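Local coordinates for protein purine nucleoside phosphorylase (Thermus thermophilus, PDB 6TK9) that probably catalyses the reversible phosphorolysis of purine nucleosides such as inosine and guanosine, giving the free base and ribose 1-phosphate, at residues K5-F19 and V41-P53. Numbering follows the deposited sequence.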
ATOM      1  N   LYS A   5      38.175 -19.049  16.077  1.00 51.72           N
ATOM      2  CA  LYS A   5      38.554 -17.703  15.577  1.00 54.26           C
ATOM      3  C   LYS A   5      38.224 -16.653  16.644  1.00 56.64           C
ATOM      4  O   LYS A   5      39.035 -15.729  16.818  1.00 59.82           O
ATOM      5  CB  LYS A   5      37.778 -17.345  14.307  1.00 56.31           C
ATOM      6  CG  LYS A   5      38.410 -17.730  12.979  1.00 58.59           C
ATOM      7  CD  LYS A   5      37.761 -17.001  11.800  1.00 61.33           C
ATOM      8  CE  LYS A   5      38.136 -17.556  10.442  1.00 65.62           C
ATOM      9  NZ  LYS A   5      37.155 -17.160   9.399  1.00 67.92           N
ATOM     10  N   ILE A   6      37.047 -16.762  17.272  1.00 55.06           N
ATOM     11  CA  ILE A   6      36.563 -15.825  18.326  1.00 50.66           C
ATOM     12  C   ILE A   6      37.528 -15.904  19.515  1.00 50.82           C
ATOM     13  O   ILE A   6      38.024 -14.853  19.935  1.00 60.28           O
ATOM     14  CB  ILE A   6      35.101 -16.127  18.721  1.00 45.87           C
ATOM     15  CG1 ILE A   6      34.126 -15.729  17.618  1.00 44.34           C
ATOM     16  CG2 ILE A   6      34.717 -15.465  20.033  1.00 46.76           C
ATOM     17  CD1 ILE A   6      32.704 -16.174  17.898  1.00 47.26           C
ATOM     18  N   GLN A   7      37.806 -17.105  20.017  1.00 51.38           N
ATOM     19  CA  GLN A   7      38.723 -17.327  21.166  1.00 53.10           C
ATOM     20  C   GLN A   7      40.146 -16.863  20.806  1.00 51.01           C
ATOM     21  O   GLN A   7      40.815 -16.352  21.706  1.00 54.67           O
ATOM     22  CB  GLN A   7      38.668 -18.787  21.625  1.00 56.50           C
ATOM     23  CG  GLN A   7      37.364 -19.184  22.329  1.00 61.29           C
ATOM     24  CD  GLN A   7      36.952 -18.303  23.491  1.00 62.23           C
ATOM     25  OE1 GLN A   7      37.752 -17.948  24.358  1.00 66.28           O
ATOM     26  NE2 GLN A   7      35.679 -17.939  23.520  1.00 64.42           N
ATOM     27  N   GLU A   8      40.598 -17.016  19.559  1.00 48.79           N
ATOM     28  CA  GLU A   8      41.913 -16.494  19.116  1.00 51.87           C
ATOM     29  C   GLU A   8      41.912 -14.995  19.401  1.00 53.57           C
ATOM     30  O   GLU A   8      42.907 -14.505  19.978  1.00 62.55           O
ATOM     31  CB  GLU A   8      42.215 -16.765  17.637  1.00 55.48           C
ATOM     32  CG  GLU A   8      42.915 -18.090  17.352  1.00 58.97           C
ATOM     33  CD  GLU A   8      43.896 -18.092  16.179  1.00 65.85           C
ATOM     34  OE1 GLU A   8      43.815 -17.195  15.327  1.00 69.45           O
ATOM     35  OE2 GLU A   8      44.755 -19.005  16.115  1.00 71.55           O
ATOM     36  N   ALA A   9      40.817 -14.313  19.054  1.00 53.14           N
ATOM     37  CA  ALA A   9      40.663 -12.841  19.179  1.00 51.03           C
ATOM     38  C   ALA A   9      40.458 -12.468  20.651  1.00 45.73           C
ATOM     39  O   ALA A   9      41.120 -11.549  21.119  1.00 47.80           O
ATOM     40  CB  ALA A   9      39.536 -12.328  18.308  1.00 46.77           C
ATOM     41  N   VAL A  10      39.566 -13.148  21.360  1.00 43.65           N
ATOM     42  CA  VAL A  10      39.347 -12.887  22.808  1.00 50.54           C
ATOM     43  C   VAL A  10      40.717 -12.938  23.505  1.00 54.21           C
ATOM     44  O   VAL A  10      41.103 -11.916  24.126  1.00 59.48           O
ATOM     45  CB  VAL A  10      38.338 -13.878  23.417  1.00 53.90           C
ATOM     46  CG1 VAL A  10      38.329 -13.836  24.939  1.00 51.98           C
ATOM     47  CG2 VAL A  10      36.941 -13.638  22.871  1.00 54.48           C
ATOM     48  N   ALA A  11      41.437 -14.055  23.347  1.00 55.61           N
ATOM     49  CA  ALA A  11      42.774 -14.325  23.934  1.00 52.79           C
ATOM     50  C   ALA A  11      43.757 -13.185  23.617  1.00 51.46           C
ATOM     51  O   ALA A  11      44.500 -12.779  24.527  1.00 51.51           O
ATOM     52  CB  ALA A  11      43.298 -15.657  23.445  1.00 48.81           C
ATOM     53  N   TYR A  12      43.791 -12.679  22.384  1.00 52.38           N
ATOM     54  CA  TYR A  12      44.741 -11.598  22.012  1.00 51.53           C
ATOM     55  C   TYR A  12      44.428 -10.349  22.845  1.00 54.05           C
ATOM     56  O   TYR A  12      45.401  -9.682  23.260  1.00 55.00           O
ATOM     57  CB  TYR A  12      44.750 -11.315  20.509  1.00 47.60           C
ATOM     58  CG  TYR A  12      45.711 -10.217  20.135  1.00 48.23           C
ATOM     59  CD1 TYR A  12      47.059 -10.475  19.933  1.00 47.87           C
ATOM     60  CD2 TYR A  12      45.281  -8.903  20.024  1.00 49.19           C
ATOM     61  CE1 TYR A  12      47.949  -9.458  19.613  1.00 48.21           C
ATOM     62  CE2 TYR A  12      46.158  -7.876  19.711  1.00 49.11           C
ATOM     63  CZ  TYR A  12      47.503  -8.148  19.518  1.00 49.87           C
ATOM     64  OH  TYR A  12      48.362  -7.126  19.211  1.00 48.75           O
ATOM     65  N   VAL A  13      43.145 -10.061  23.114  1.00 53.68           N
ATOM     66  CA  VAL A  13      42.724  -8.862  23.905  1.00 54.86           C
ATOM     67  C   VAL A  13      43.103  -9.102  25.375  1.00 57.96           C
ATOM     68  O   VAL A  13      43.683  -8.191  26.002  1.00 65.01           O
ATOM     69  CB  VAL A  13      41.232  -8.517  23.718  1.00 52.78           C
ATOM     70  CG1 VAL A  13      40.792  -7.398  24.646  1.00 47.16           C
ATOM     71  CG2 VAL A  13      40.907  -8.126  22.285  1.00 51.68           C
ATOM     72  N   ARG A  14      42.841 -10.301  25.893  1.00 58.05           N
ATOM     73  CA  ARG A  14      43.251 -10.733  27.257  1.00 55.79           C
ATOM     74  C   ARG A  14      44.787 -10.750  27.377  1.00 55.12           C
ATOM     75  O   ARG A  14      45.278 -10.698  28.507  1.00 61.32           O
ATOM     76  CB  ARG A  14      42.610 -12.081  27.603  1.00 55.86           C
ATOM     77  CG  ARG A  14      41.123 -11.993  27.944  1.00 61.70           C
ATOM     78  CD  ARG A  14      40.496 -13.368  28.170  1.00 64.73           C
ATOM     79  NE  ARG A  14      39.068 -13.372  28.512  1.00 69.71           N
ATOM     80  CZ  ARG A  14      38.249 -14.444  28.468  1.00 63.06           C
ATOM     81  NH1 ARG A  14      38.688 -15.632  28.079  1.00 57.60           N
ATOM     82  NH2 ARG A  14      36.975 -14.317  28.807  1.00 58.63           N
ATOM     83  N   SER A  15      45.536 -10.780  26.275  1.00 55.66           N
ATOM     84  CA  SER A  15      47.020 -10.668  26.290  1.00 56.00           C
ATOM     85  C   SER A  15      47.399  -9.223  26.607  1.00 56.34           C
ATOM     86  O   SER A  15      48.555  -9.011  26.961  1.00 66.17           O
ATOM     87  CB  SER A  15      47.681 -11.124  24.987  1.00 55.24           C
ATOM     88  OG  SER A  15      47.944 -10.022  24.108  1.00 53.70           O
ATOM     89  N   LYS A  16      46.480  -8.271  26.434  1.00 57.88           N
ATOM     90  CA  LYS A  16      46.737  -6.824  26.669  1.00 58.45           C
ATOM     91  C   LYS A  16      46.119  -6.376  27.998  1.00 57.90           C
ATOM     92  O   LYS A  16      46.584  -5.350  28.527  1.00 59.31           O
ATOM     93  CB  LYS A  16      46.166  -5.957  25.545  1.00 58.22           C
ATOM     94  CG  LYS A  16      46.689  -6.275  24.155  1.00 64.05           C
ATOM     95  CD  LYS A  16      48.190  -6.129  24.005  1.00 64.94           C
ATOM     96  CE  LYS A  16      48.700  -6.670  22.688  1.00 60.66           C
ATOM     97  NZ  LYS A  16      50.009  -6.077  22.355  1.00 61.95           N
ATOM     98  N   THR A  17      45.115  -7.087  28.520  1.00 49.94           N
ATOM     99  CA  THR A  17      44.326  -6.603  29.680  1.00 48.98           C
ATOM    100  C   THR A  17      43.283  -7.629  30.115  1.00 45.58           C
ATOM    101  O   THR A  17      42.608  -8.189  29.255  1.00 47.42           O
ATOM    102  CB  THR A  17      43.591  -5.298  29.356  1.00 49.19           C
ATOM    103  OG1 THR A  17      42.727  -5.016  30.454  1.00 47.77           O
ATOM    104  CG2 THR A  17      42.780  -5.367  28.079  1.00 50.56           C
ATOM    105  N   ASP A  18      43.141  -7.786  31.423  1.00 45.34           N
ATOM    106  CA  ASP A  18      42.136  -8.650  32.082  1.00 51.69           C
ATOM    107  C   ASP A  18      40.854  -7.833  32.312  1.00 51.08           C
ATOM    108  O   ASP A  18      39.929  -8.377  32.932  1.00 54.67           O
ATOM    109  CB  ASP A  18      42.702  -9.235  33.388  1.00 53.68           C
ATOM    110  CG  ASP A  18      43.136  -8.181  34.404  1.00 59.37           C
ATOM    111  OD1 ASP A  18      43.205  -6.991  34.033  1.00 58.28           O
ATOM    112  OD2 ASP A  18      43.404  -8.549  35.568  1.00 68.20           O
ATOM    113  N   PHE A  19      40.781  -6.582  31.846  1.00 49.58           N
ATOM    114  CA  PHE A  19      39.588  -5.712  32.048  1.00 53.28           C
ATOM    115  C   PHE A  19      38.366  -6.349  31.377  1.00 49.88           C
ATOM    116  O   PHE A  19      38.390  -6.583  30.163  1.00 45.03           O
ATOM    117  CB  PHE A  19      39.813  -4.294  31.514  1.00 59.83           C
ATOM    118  CG  PHE A  19      38.806  -3.258  31.970  1.00 63.06           C
ATOM    119  CD1 PHE A  19      38.885  -2.690  33.237  1.00 64.18           C
ATOM    120  CD2 PHE A  19      37.801  -2.816  31.120  1.00 58.99           C
ATOM    121  CE1 PHE A  19      37.976  -1.722  33.645  1.00 59.43           C
ATOM    122  CE2 PHE A  19      36.900  -1.845  31.528  1.00 55.16           C
ATOM    123  CZ  PHE A  19      36.989  -1.301  32.788  1.00 57.33           C
ATOM    124  N   VAL A  41      41.958   1.767  29.453  1.00 49.79           N
ATOM    125  CA  VAL A  41      42.873   0.726  30.019  1.00 46.95           C
ATOM    126  C   VAL A  41      43.554  -0.012  28.850  1.00 45.61           C
ATOM    127  O   VAL A  41      44.734  -0.381  28.988  1.00 43.27           O
ATOM    128  CB  VAL A  41      42.124  -0.205  30.996  1.00 48.94           C
ATOM    129  CG1 VAL A  41      40.913  -0.859  30.361  1.00 52.35           C
ATOM    130  CG2 VAL A  41      43.031  -1.260  31.598  1.00 52.74           C
ATOM    131  N   ALA A  42      42.876  -0.156  27.703  1.00 44.65           N
ATOM    132  CA  ALA A  42      43.456  -0.687  26.444  1.00 45.51           C
ATOM    133  C   ALA A  42      42.895   0.075  25.244  1.00 46.88           C
ATOM    134  O   ALA A  42      41.750   0.560  25.331  1.00 48.53           O
ATOM    135  CB  ALA A  42      43.152  -2.155  26.296  1.00 49.10           C
ATOM    136  N   GLU A  43      43.689   0.163  24.176  1.00 44.84           N
ATOM    137  CA  GLU A  43      43.338   0.794  22.880  1.00 50.80           C
ATOM    138  C   GLU A  43      44.047  -0.006  21.776  1.00 55.44           C
ATOM    139  O   GLU A  43      45.234   0.279  21.507  1.00 60.90           O
ATOM    140  CB  GLU A  43      43.701   2.285  22.878  1.00 52.19           C
ATOM    141  CG  GLU A  43      43.514   2.974  21.524  1.00 56.53           C
ATOM    142  CD  GLU A  43      43.423   4.500  21.537  1.00 59.11           C
ATOM    143  OE1 GLU A  43      43.599   5.091  22.616  1.00 62.85           O
ATOM    144  OE2 GLU A  43      43.169   5.100  20.462  1.00 59.38           O
ATOM    145  N   ILE A  44      43.348  -0.981  21.180  1.00 52.34           N
ATOM    146  CA  ILE A  44      43.881  -1.906  20.136  1.00 48.12           C
ATOM    147  C   ILE A  44      43.247  -1.595  18.782  1.00 47.03           C
ATOM    148  O   ILE A  44      42.053  -1.810  18.589  1.00 47.97           O
ATOM    149  CB  ILE A  44      43.616  -3.362  20.546  1.00 49.38           C
ATOM    150  CG1 ILE A  44      43.880  -3.600  22.038  1.00 48.13           C
ATOM    151  CG2 ILE A  44      44.423  -4.293  19.655  1.00 51.32           C
ATOM    152  CD1 ILE A  44      43.102  -4.749  22.613  1.00 49.00           C
ATOM    153  N   PRO A  45      44.024  -1.152  17.772  1.00 48.18           N
ATOM    154  CA  PRO A  45      43.500  -1.034  16.412  1.00 47.36           C
ATOM    155  C   PRO A  45      43.065  -2.405  15.865  1.00 47.99           C
ATOM    156  O   PRO A  45      43.630  -3.420  16.251  1.00 50.99           O
ATOM    157  CB  PRO A  45      44.644  -0.454  15.570  1.00 47.87           C
ATOM    158  CG  PRO A  45      45.883  -0.502  16.453  1.00 49.35           C
ATOM    159  CD  PRO A  45      45.444  -0.804  17.868  1.00 46.70           C
ATOM    160  N   TYR A  46      42.068  -2.409  14.979  1.00 47.31           N
ATOM    161  CA  TYR A  46      41.385  -3.634  14.483  1.00 46.17           C
ATOM    162  C   TYR A  46      42.397  -4.533  13.757  1.00 48.85           C
ATOM    163  O   TYR A  46      42.362  -5.777  13.989  1.00 43.15           O
ATOM    164  CB  TYR A  46      40.189  -3.232  13.623  1.00 44.98           C
ATOM    165  CG  TYR A  46      39.027  -2.605  14.361  1.00 45.36           C
ATOM    166  CD1 TYR A  46      38.916  -2.655  15.742  1.00 40.91           C
ATOM    167  CD2 TYR A  46      37.983  -2.020  13.655  1.00 45.94           C
ATOM    168  CE1 TYR A  46      37.837  -2.082  16.398  1.00 42.97           C
ATOM    169  CE2 TYR A  46      36.887  -1.467  14.293  1.00 45.04           C
ATOM    170  CZ  TYR A  46      36.809  -1.506  15.674  1.00 43.25           C
ATOM    171  OH  TYR A  46      35.731  -0.963  16.304  1.00 40.88           O
ATOM    172  N   GLY A  47      43.308  -3.912  12.985  1.00 45.27           N
ATOM    173  CA  GLY A  47      44.338  -4.578  12.167  1.00 46.84           C
ATOM    174  C   GLY A  47      45.214  -5.546  12.947  1.00 45.88           C
ATOM    175  O   GLY A  47      45.739  -6.471  12.331  1.00 49.92           O
ATOM    176  N   GLU A  48      45.392  -5.316  14.243  1.00 50.87           N
ATOM    177  CA  GLU A  48      46.275  -6.110  15.137  1.00 55.12           C
ATOM    178  C   GLU A  48      45.515  -7.285  15.757  1.00 54.22           C
ATOM    179  O   GLU A  48      46.198  -8.156  16.322  1.00 54.70           O
ATOM    180  CB  GLU A  48      46.824  -5.244  16.280  1.00 58.27           C
ATOM    181  CG  GLU A  48      47.872  -4.217  15.855  1.00 60.80           C
ATOM    182  CD  GLU A  48      48.348  -3.284  16.965  1.00 63.04           C
ATOM    183  OE1 GLU A  48      48.136  -3.622  18.181  1.00 56.99           O
ATOM    184  OE2 GLU A  48      48.912  -2.205  16.613  1.00 63.02           O
ATOM    185  N   ILE A  49      44.173  -7.281  15.742  1.00 51.43           N
ATOM    186  CA  ILE A  49      43.365  -8.360  16.391  1.00 49.91           C
ATOM    187  C   ILE A  49      43.137  -9.468  15.370  1.00 48.99           C
ATOM    188  O   ILE A  49      42.639  -9.232  14.274  1.00 45.61           O
ATOM    189  CB  ILE A  49      42.021  -7.857  16.964  1.00 54.49           C
ATOM    190  CG1 ILE A  49      42.183  -6.642  17.878  1.00 52.07           C
ATOM    191  CG2 ILE A  49      41.284  -8.988  17.680  1.00 53.49           C
ATOM    192  CD1 ILE A  49      40.864  -6.024  18.278  1.00 53.95           C
ATOM    193  N   PRO A  50      43.487 -10.722  15.701  1.00 51.27           N
ATOM    194  CA  PRO A  50      43.235 -11.845  14.805  1.00 50.81           C
ATOM    195  C   PRO A  50      41.801 -11.881  14.259  1.00 46.84           C
ATOM    196  O   PRO A  50      40.901 -11.848  15.034  1.00 43.26           O
ATOM    197  CB  PRO A  50      43.488 -13.069  15.703  1.00 55.44           C
ATOM    198  CG  PRO A  50      44.479 -12.593  16.734  1.00 52.67           C
ATOM    199  CD  PRO A  50      44.168 -11.123  16.941  1.00 54.62           C
ATOM    200  N   HIS A  51      41.656 -11.960  12.934  1.00 51.79           N
ATOM    201  CA  HIS A  51      40.392 -12.213  12.190  1.00 52.41           C
ATOM    202  C   HIS A  51      39.484 -10.980  12.226  1.00 53.38           C
ATOM    203  O   HIS A  51      38.300 -11.124  11.883  1.00 58.21           O
ATOM    204  CB  HIS A  51      39.661 -13.441  12.750  1.00 53.46           C
ATOM    205  CG  HIS A  51      40.539 -14.628  12.951  1.00 58.43           C
ATOM    206  ND1 HIS A  51      41.218 -15.224  11.909  1.00 59.35           N
ATOM    207  CD2 HIS A  51      40.853 -15.326  14.067  1.00 60.09           C
ATOM    208  CE1 HIS A  51      41.921 -16.239  12.376  1.00 61.94           C
ATOM    209  NE2 HIS A  51      41.711 -16.324  13.699  1.00 63.67           N
ATOM    210  N   PHE A  52      39.997  -9.819  12.641  1.00 53.05           N
ATOM    211  CA  PHE A  52      39.203  -8.570  12.742  1.00 49.09           C
ATOM    212  C   PHE A  52      39.242  -7.875  11.387  1.00 51.42           C
ATOM    213  O   PHE A  52      40.310  -7.691  10.797  1.00 50.08           O
ATOM    214  CB  PHE A  52      39.691  -7.651  13.865  1.00 46.45           C
ATOM    215  CG  PHE A  52      38.780  -7.507  15.064  1.00 45.91           C
ATOM    216  CD1 PHE A  52      38.623  -8.542  15.975  1.00 43.90           C
ATOM    217  CD2 PHE A  52      38.120  -6.314  15.311  1.00 44.45           C
ATOM    218  CE1 PHE A  52      37.814  -8.392  17.090  1.00 42.93           C
ATOM    219  CE2 PHE A  52      37.333  -6.157  16.439  1.00 42.97           C
ATOM    220  CZ  PHE A  52      37.186  -7.195  17.326  1.00 43.84           C
ATOM    221  N   PRO A  53      38.066  -7.482  10.859  1.00 46.47           N
ATOM    222  CA  PRO A  53      38.011  -6.664   9.659  1.00 45.96           C
ATOM    223  C   PRO A  53      38.482  -5.258  10.045  1.00 44.99           C
ATOM    224  O   PRO A  53      38.164  -4.844  11.134  1.00 51.13           O
ATOM    225  CB  PRO A  53      36.533  -6.733   9.280  1.00 45.26           C
ATOM    226  CG  PRO A  53      35.839  -6.821  10.615  1.00 46.98           C
ATOM    227  CD  PRO A  53      36.734  -7.736  11.428  1.00 46.19           C
TER
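His51 gives this contact its one cross-segment hydrogen bond, an example of a His-carboxylate hydrogen bond at one end of a largely apolar interface. Its NE2 donates to Glu8 OE1 over 2.8 Å, a bent bond (136°) that meets the oxygen from above the carboxylate plane. Lys5 lies across the same imidazole, Lys5 CG sitting over one face, 3.6 Å from the centroid of the His51 ring, in a CH-pi contact. An alanine in place of His51 would probably leave the Glu8 carboxylate without this donor and the Lys5 methylenes without a ring to lie on. A second CH-pi contact, Val41 CG1 over a face of Phe19, closes the far end.

Between them the packing is mostly apolar. Tyr12, with CG anti to its backbone N (chi1 180°), sets one ring face against Glu48 O, which lies toward the rim, 3.4 Å from Tyr12 CE2, while Ile44 CG2 meets the ring edge. Pro50 CD abuts Tyr12 CB at 3.6 Å; Ala9 CB touches Ile49 CG2, and Ile44 CD1 reaches Val13.

Helix 4-14 thus packs against Ile44 of strand 39-45 and the type II beta turn from Ile49 to Phe52, and the loop after it meets Val41 and Ala42. Ala9 and Phe52 also touch helix 94-102; Val41 and Ala42 both face Leu66 of strand 63-66 in a classic beta bulge, and Val13 touches Leu66 too.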